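Local coordinates for superoxide dismutase (Anaplasma phagocytophilum, PDB 3JS4), which probably protects the cell by dismutating superoxide into oxygen and hydrogen peroxide at an iron centre, at residues T64-V78 with I91-F103. Numbering follows the deposited sequence.
Sequences TEFEGLGNESLGDIV and IFNNAAQIWNHDF. With FE (Fe (III) ion), chain E.
N71 ND2 donates to both the backbone O of E24 and a water 2.9 Å away, which faces D102 OD2 across the contact, though that last link is suspiciously short. An amide suits this partly exposed corner because it can serve both acceptors. Beyond this polar end the contact is apolar. L74 is a knob in a hole formed by A95, I98, W99 and D102; with CG anti to the carbonyl carbon (chi1 -78°), its branch enters the hole, the CD1 methyl 3.5 Å from I98 CG2 and CD2 against A95 CB. L74 CB meets the W99 ring at its edge. Helices 74-83 and 89-106, both in the alpha-hairpin domain of iron/manganese superoxide dismutases, run roughly antiparallel here, their local axes 8.7 Å apart. Small A95 and A96 permit that approach: V78 CG2 reaches 3.6 Å from A96 CA, while V78 CG1 touches F92 CE1. I77 CG2 touches A95 CB and also lies over the centre of one face of the F66 ring, whose edge receives I91 CD1 at 4.1 Å. Farther along helix 89-106, Q97 O lies in the imidazole plane of H101 and takes a 2.6 Å hydrogen bond from ND1, with H101 N reaching it from the opposite face of the carbonyl plane; this fixes the ring's rotation as H101 NE2 binds iron at 2.2 Å beside H45, D186 and H190.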
loop_
_atom_site.group_PDB
_atom_site.type_symbol
_atom_site.label_atom_id
_atom_site.label_comp_id
_atom_site.label_asym_id
_atom_site.label_seq_id
_atom_site.Cartn_x
_atom_site.Cartn_y
_atom_site.Cartn_z
ATOM N N THR A 64 -4.665 -2.013 26.814
ATOM C CA THR A 64 -5.310 -3.023 25.976
ATOM C C THR A 64 -4.382 -4.210 25.780
ATOM O O THR A 64 -3.210 -4.154 26.146
ATOM C CB THR A 64 -5.696 -2.466 24.588
ATOM O OG1 THR A 64 -4.510 -2.213 23.820
ATOM C CG2 THR A 64 -6.510 -1.192 24.706
ATOM N N GLU A 65 -4.897 -5.263 25.149
ATOM C CA GLU A 65 -4.092 -6.444 24.827
ATOM C C GLU A 65 -2.920 -6.132 23.895
ATOM O O GLU A 65 -1.990 -6.938 23.764
ATOM C CB GLU A 65 -4.974 -7.540 24.210
ATOM C CG GLU A 65 -5.549 -7.150 22.870
ATOM C CD GLU A 65 -6.552 -8.148 22.342
ATOM O OE1 GLU A 65 -7.755 -7.823 22.347
ATOM O OE2 GLU A 65 -6.135 -9.245 21.922
ATOM N N PHE A 66 -2.956 -4.970 23.245
ATOM C CA PHE A 66 -1.899 -4.605 22.303
ATOM C C PHE A 66 -0.757 -3.768 22.902
ATOM O O PHE A 66 0.245 -3.539 22.226
ATOM C CB PHE A 66 -2.477 -3.914 21.059
ATOM C CG PHE A 66 -3.713 -4.570 20.507
ATOM C CD1 PHE A 66 -3.656 -5.847 19.938
ATOM C CD2 PHE A 66 -4.936 -3.905 20.538
ATOM C CE1 PHE A 66 -4.812 -6.445 19.388
ATOM C CE2 PHE A 66 -6.092 -4.496 20.008
ATOM C CZ PHE A 66 -6.035 -5.763 19.434
ATOM N N GLU A 67 -0.895 -3.317 24.150
ATOM C CA GLU A 67 0.192 -2.583 24.819
ATOM C C GLU A 67 1.485 -3.405 24.889
ATOM O O GLU A 67 1.459 -4.600 25.189
ATOM C CB GLU A 67 -0.217 -2.114 26.224
ATOM C CG GLU A 67 0.782 -1.138 26.875
ATOM C CD GLU A 67 0.233 -0.404 28.096
ATOM O OE1 GLU A 67 -0.897 -0.692 28.564
ATOM O OE2 GLU A 67 0.954 0.478 28.606
ATOM N N GLY A 68 2.609 -2.756 24.590
ATOM C CA GLY A 68 3.916 -3.399 24.646
ATOM C C GLY A 68 4.245 -4.263 23.433
ATOM O O GLY A 68 5.273 -4.937 23.422
ATOM N N LEU A 69 3.369 -4.263 22.427
ATOM C CA LEU A 69 3.646 -4.945 21.155
ATOM C C LEU A 69 4.371 -3.973 20.238
ATOM O O LEU A 69 4.290 -2.752 20.431
ATOM C CB LEU A 69 2.358 -5.456 20.476
ATOM C CG LEU A 69 1.557 -6.584 21.149
ATOM C CD1 LEU A 69 0.409 -6.991 20.253
ATOM C CD2 LEU A 69 2.429 -7.797 21.466
ATOM N N GLY A 70 5.080 -4.512 19.251
ATOM C CA GLY A 70 5.867 -3.678 18.345
ATOM C C GLY A 70 5.378 -3.795 16.918
ATOM O O GLY A 70 4.340 -4.428 16.665
ATOM N N ASN A 71 6.135 -3.214 15.985
ATOM C CA ASN A 71 5.739 -3.168 14.568
ATOM C C ASN A 71 5.464 -4.537 13.928
ATOM O O ASN A 71 4.638 -4.648 13.039
ATOM C CB ASN A 71 6.762 -2.376 13.743
ATOM C CG ASN A 71 6.633 -0.881 13.941
ATOM O OD1 ASN A 71 6.263 -0.400 15.017
ATOM N ND2 ASN A 71 6.933 -0.135 12.903
ATOM N N GLU A 72 6.150 -5.578 14.405
ATOM C CA GLU A 72 5.999 -6.930 13.853
ATOM C C GLU A 72 4.610 -7.494 14.113
ATOM O O GLU A 72 4.174 -8.424 13.436
ATOM C CB GLU A 72 7.050 -7.879 14.441
ATOM C CG GLU A 72 8.231 -7.150 15.067
ATOM C CD GLU A 72 7.935 -6.661 16.487
ATOM O OE1 GLU A 72 7.298 -7.417 17.257
ATOM O OE2 GLU A 72 8.338 -5.529 16.828
ATOM N N SER A 73 3.923 -6.937 15.103
ATOM C CA SER A 73 2.564 -7.369 15.424
ATOM C C SER A 73 1.503 -6.602 14.641
ATOM O O SER A 73 0.317 -6.886 14.800
ATOM C CB SER A 73 2.275 -7.213 16.925
ATOM O OG SER A 73 3.105 -8.051 17.701
ATOM N N LEU A 74 1.906 -5.635 13.813
ATOM C CA LEU A 74 0.913 -4.768 13.157
ATOM C C LEU A 74 -0.148 -5.560 12.385
ATOM O O LEU A 74 -1.357 -5.287 12.515
ATOM C CB LEU A 74 1.573 -3.672 12.297
ATOM C CG LEU A 74 2.141 -2.460 13.053
ATOM C CD1 LEU A 74 2.962 -1.547 12.135
ATOM C CD2 LEU A 74 1.016 -1.658 13.741
ATOM N N GLY A 75 0.291 -6.544 11.595
ATOM C CA GLY A 75 -0.635 -7.380 10.805
ATOM C C GLY A 75 -1.672 -8.072 11.684
ATOM O O GLY A 75 -2.868 -8.032 11.388
ATOM N N ASP A 76 -1.218 -8.659 12.791
ATOM C CA ASP A 76 -2.093 -9.288 13.788
ATOM C C ASP A 76 -3.085 -8.324 14.444
ATOM O O ASP A 76 -4.248 -8.674 14.685
ATOM C CB ASP A 76 -1.248 -9.931 14.906
ATOM C CG ASP A 76 -0.611 -11.247 14.490
ATOM O OD1 ASP A 76 -1.034 -11.868 13.480
ATOM O OD2 ASP A 76 0.329 -11.668 15.194
ATOM N N ILE A 77 -2.597 -7.127 14.767
ATOM C CA ILE A 77 -3.405 -6.105 15.434
ATOM C C ILE A 77 -4.523 -5.627 14.515
ATOM O O ILE A 77 -5.649 -5.466 14.961
ATOM C CB ILE A 77 -2.544 -4.891 15.889
ATOM C CG1 ILE A 77 -1.562 -5.337 16.987
ATOM C CG2 ILE A 77 -3.442 -3.712 16.326
ATOM C CD1 ILE A 77 -0.466 -4.364 17.279
ATOM N N VAL A 78 -4.196 -5.429 13.233
ATOM C CA VAL A 78 -5.175 -5.023 12.236
ATOM C C VAL A 78 -6.393 -5.951 12.235
ATOM O O VAL A 78 -7.523 -5.489 12.365
ATOM C CB VAL A 78 -4.538 -4.928 10.824
ATOM C CG1 VAL A 78 -5.597 -4.750 9.751
ATOM C CG2 VAL A 78 -3.542 -3.755 10.773
ATOM N N ILE A 91 -8.165 1.833 16.946
ATOM C CA ILE A 91 -6.940 1.053 16.898
ATOM C C ILE A 91 -6.756 0.456 15.497
ATOM O O ILE A 91 -5.671 0.518 14.936
ATOM C CB ILE A 91 -6.909 -0.031 17.996
ATOM C CG1 ILE A 91 -6.630 0.626 19.366
ATOM C CG2 ILE A 91 -5.842 -1.061 17.682
ATOM C CD1 ILE A 91 -6.863 -0.308 20.591
ATOM N N PHE A 92 -7.828 -0.107 14.938
ATOM C CA PHE A 92 -7.785 -0.612 13.571
ATOM C C PHE A 92 -7.366 0.460 12.559
ATOM O O PHE A 92 -6.433 0.251 11.775
ATOM C CB PHE A 92 -9.125 -1.226 13.151
ATOM C CG PHE A 92 -9.293 -1.310 11.655
ATOM C CD1 PHE A 92 -8.570 -2.247 10.923
ATOM C CD2 PHE A 92 -10.136 -0.412 10.978
ATOM C CE1 PHE A 92 -8.699 -2.323 9.524
ATOM C CE2 PHE A 92 -10.277 -0.463 9.570
ATOM C CZ PHE A 92 -9.550 -1.421 8.836
ATOM N N ASN A 93 -8.064 1.593 12.561
ATOM C CA ASN A 93 -7.741 2.675 11.621
ATOM C C ASN A 93 -6.248 3.040 11.663
ATOM O O ASN A 93 -5.615 3.208 10.611
ATOM C CB ASN A 93 -8.560 3.933 11.939
ATOM C CG ASN A 93 -10.044 3.785 11.622
ATOM O OD1 ASN A 93 -10.453 2.946 10.809
ATOM N ND2 ASN A 93 -10.856 4.649 12.239
ATOM N N ASN A 94 -5.694 3.204 12.873
ATOM C CA ASN A 94 -4.289 3.618 12.999
ATOM C C ASN A 94 -3.253 2.536 12.681
ATOM O O ASN A 94 -2.285 2.818 11.945
ATOM C CB ASN A 94 -4.004 4.312 14.354
ATOM C CG ASN A 94 -4.701 5.663 14.446
ATOM O OD1 ASN A 94 -4.174 6.679 13.987
ATOM N ND2 ASN A 94 -5.932 5.666 14.985
ATOM N N ALA A 95 -3.458 1.327 13.223
ATOM C CA ALA A 95 -2.582 0.181 12.919
ATOM C C ALA A 95 -2.587 -0.117 11.426
ATOM O O ALA A 95 -1.532 -0.318 10.826
ATOM C CB ALA A 95 -3.018 -1.066 13.690
ATOM N N ALA A 96 -3.782 -0.120 10.824
ATOM C CA ALA A 96 -3.930 -0.421 9.403
ATOM C C ALA A 96 -3.241 0.645 8.576
ATOM O O ALA A 96 -2.532 0.332 7.607
ATOM C CB ALA A 96 -5.454 -0.554 8.999
ATOM N N GLN A 97 -3.423 1.908 8.953
ATOM C CA GLN A 97 -2.730 2.970 8.209
ATOM C C GLN A 97 -1.216 2.875 8.326
ATOM O O GLN A 97 -0.500 3.171 7.354
ATOM C CB GLN A 97 -3.269 4.373 8.549
ATOM C CG GLN A 97 -4.697 4.626 7.972
ATOM C CD GLN A 97 -4.702 4.732 6.458
ATOM O OE1 GLN A 97 -4.664 3.727 5.746
ATOM N NE2 GLN A 97 -4.776 5.948 5.959
ATOM N N ILE A 98 -0.704 2.436 9.483
ATOM C CA ILE A 98 0.759 2.295 9.591
ATOM C C ILE A 98 1.239 1.176 8.662
ATOM O O ILE A 98 2.196 1.346 7.884
ATOM C CB ILE A 98 1.256 1.994 11.025
ATOM C CG1 ILE A 98 0.932 3.136 12.000
ATOM C CG2 ILE A 98 2.778 1.758 10.991
ATOM C CD1 ILE A 98 1.064 2.686 13.509
ATOM N N TRP A 99 0.564 0.031 8.757
ATOM C CA TRP A 99 0.887 -1.142 7.924
ATOM C C TRP A 99 0.785 -0.773 6.435
ATOM O O TRP A 99 1.683 -1.090 5.648
ATOM C CB TRP A 99 -0.059 -2.328 8.254
ATOM C CG TRP A 99 0.408 -3.653 7.603
ATOM C CD1 TRP A 99 1.119 -4.671 8.215
ATOM C CD2 TRP A 99 0.202 -4.076 6.238
ATOM N NE1 TRP A 99 1.370 -5.681 7.312
ATOM C CE2 TRP A 99 0.822 -5.346 6.095
ATOM C CE3 TRP A 99 -0.450 -3.506 5.123
ATOM C CZ2 TRP A 99 0.814 -6.059 4.877
ATOM C CZ3 TRP A 99 -0.455 -4.215 3.906
ATOM C CH2 TRP A 99 0.169 -5.492 3.805
ATOM N N ASN A 100 -0.302 -0.107 6.043
ATOM C CA ASN A 100 -0.485 0.300 4.644
ATOM C C ASN A 100 0.612 1.238 4.119
ATOM O O ASN A 100 1.069 1.103 2.984
ATOM C CB ASN A 100 -1.817 1.024 4.462
ATOM C CG ASN A 100 -3.022 0.133 4.735
ATOM O OD1 ASN A 100 -2.928 -1.086 4.684
ATOM N ND2 ASN A 100 -4.171 0.762 5.009
ATOM N N HIS A 101 0.975 2.238 4.908
ATOM C CA HIS A 101 2.047 3.158 4.501
ATOM C C HIS A 101 3.404 2.444 4.410
ATOM O O HIS A 101 4.168 2.694 3.475
ATOM C CB HIS A 101 2.113 4.385 5.432
ATOM C CG HIS A 101 1.018 5.374 5.173
ATOM N ND1 HIS A 101 -0.243 5.245 5.728
ATOM C CD2 HIS A 101 0.967 6.464 4.366
ATOM C CE1 HIS A 101 -1.004 6.247 5.314
ATOM N NE2 HIS A 101 -0.306 6.985 4.465
ATOM N N ASP A 102 3.695 1.543 5.351
ATOM C CA ASP A 102 4.958 0.788 5.286
ATOM C C ASP A 102 4.976 0.056 3.929
ATOM O O ASP A 102 5.994 0.046 3.227
ATOM C CB ASP A 102 5.105 -0.258 6.421
ATOM C CG ASP A 102 5.419 0.345 7.804
ATOM O OD1 ASP A 102 5.798 1.528 7.944
ATOM O OD2 ASP A 102 5.294 -0.415 8.793
ATOM N N PHE A 103 3.850 -0.556 3.569
ATOM C CA PHE A 103 3.741 -1.336 2.330
ATOM C C PHE A 103 3.891 -0.422 1.113
ATOM O O PHE A 103 4.527 -0.789 0.108
ATOM C CB PHE A 103 2.363 -2.023 2.265
ATOM C CG PHE A 103 2.351 -3.298 1.442
ATOM C CD1 PHE A 103 2.990 -4.440 1.906
ATOM C CD2 PHE A 103 1.689 -3.353 0.218
ATOM C CE1 PHE A 103 2.992 -5.622 1.154
ATOM C CE2 PHE A 103 1.668 -4.519 -0.532
ATOM C CZ PHE A 103 2.313 -5.669 -0.056
HETATM FE FE FE E . -1.250 8.304 2.970
HETATM O O HOH W 1 7.268 -0.951 10.128
HETATM O O HOH W 2 -3.222 7.325 3.436
#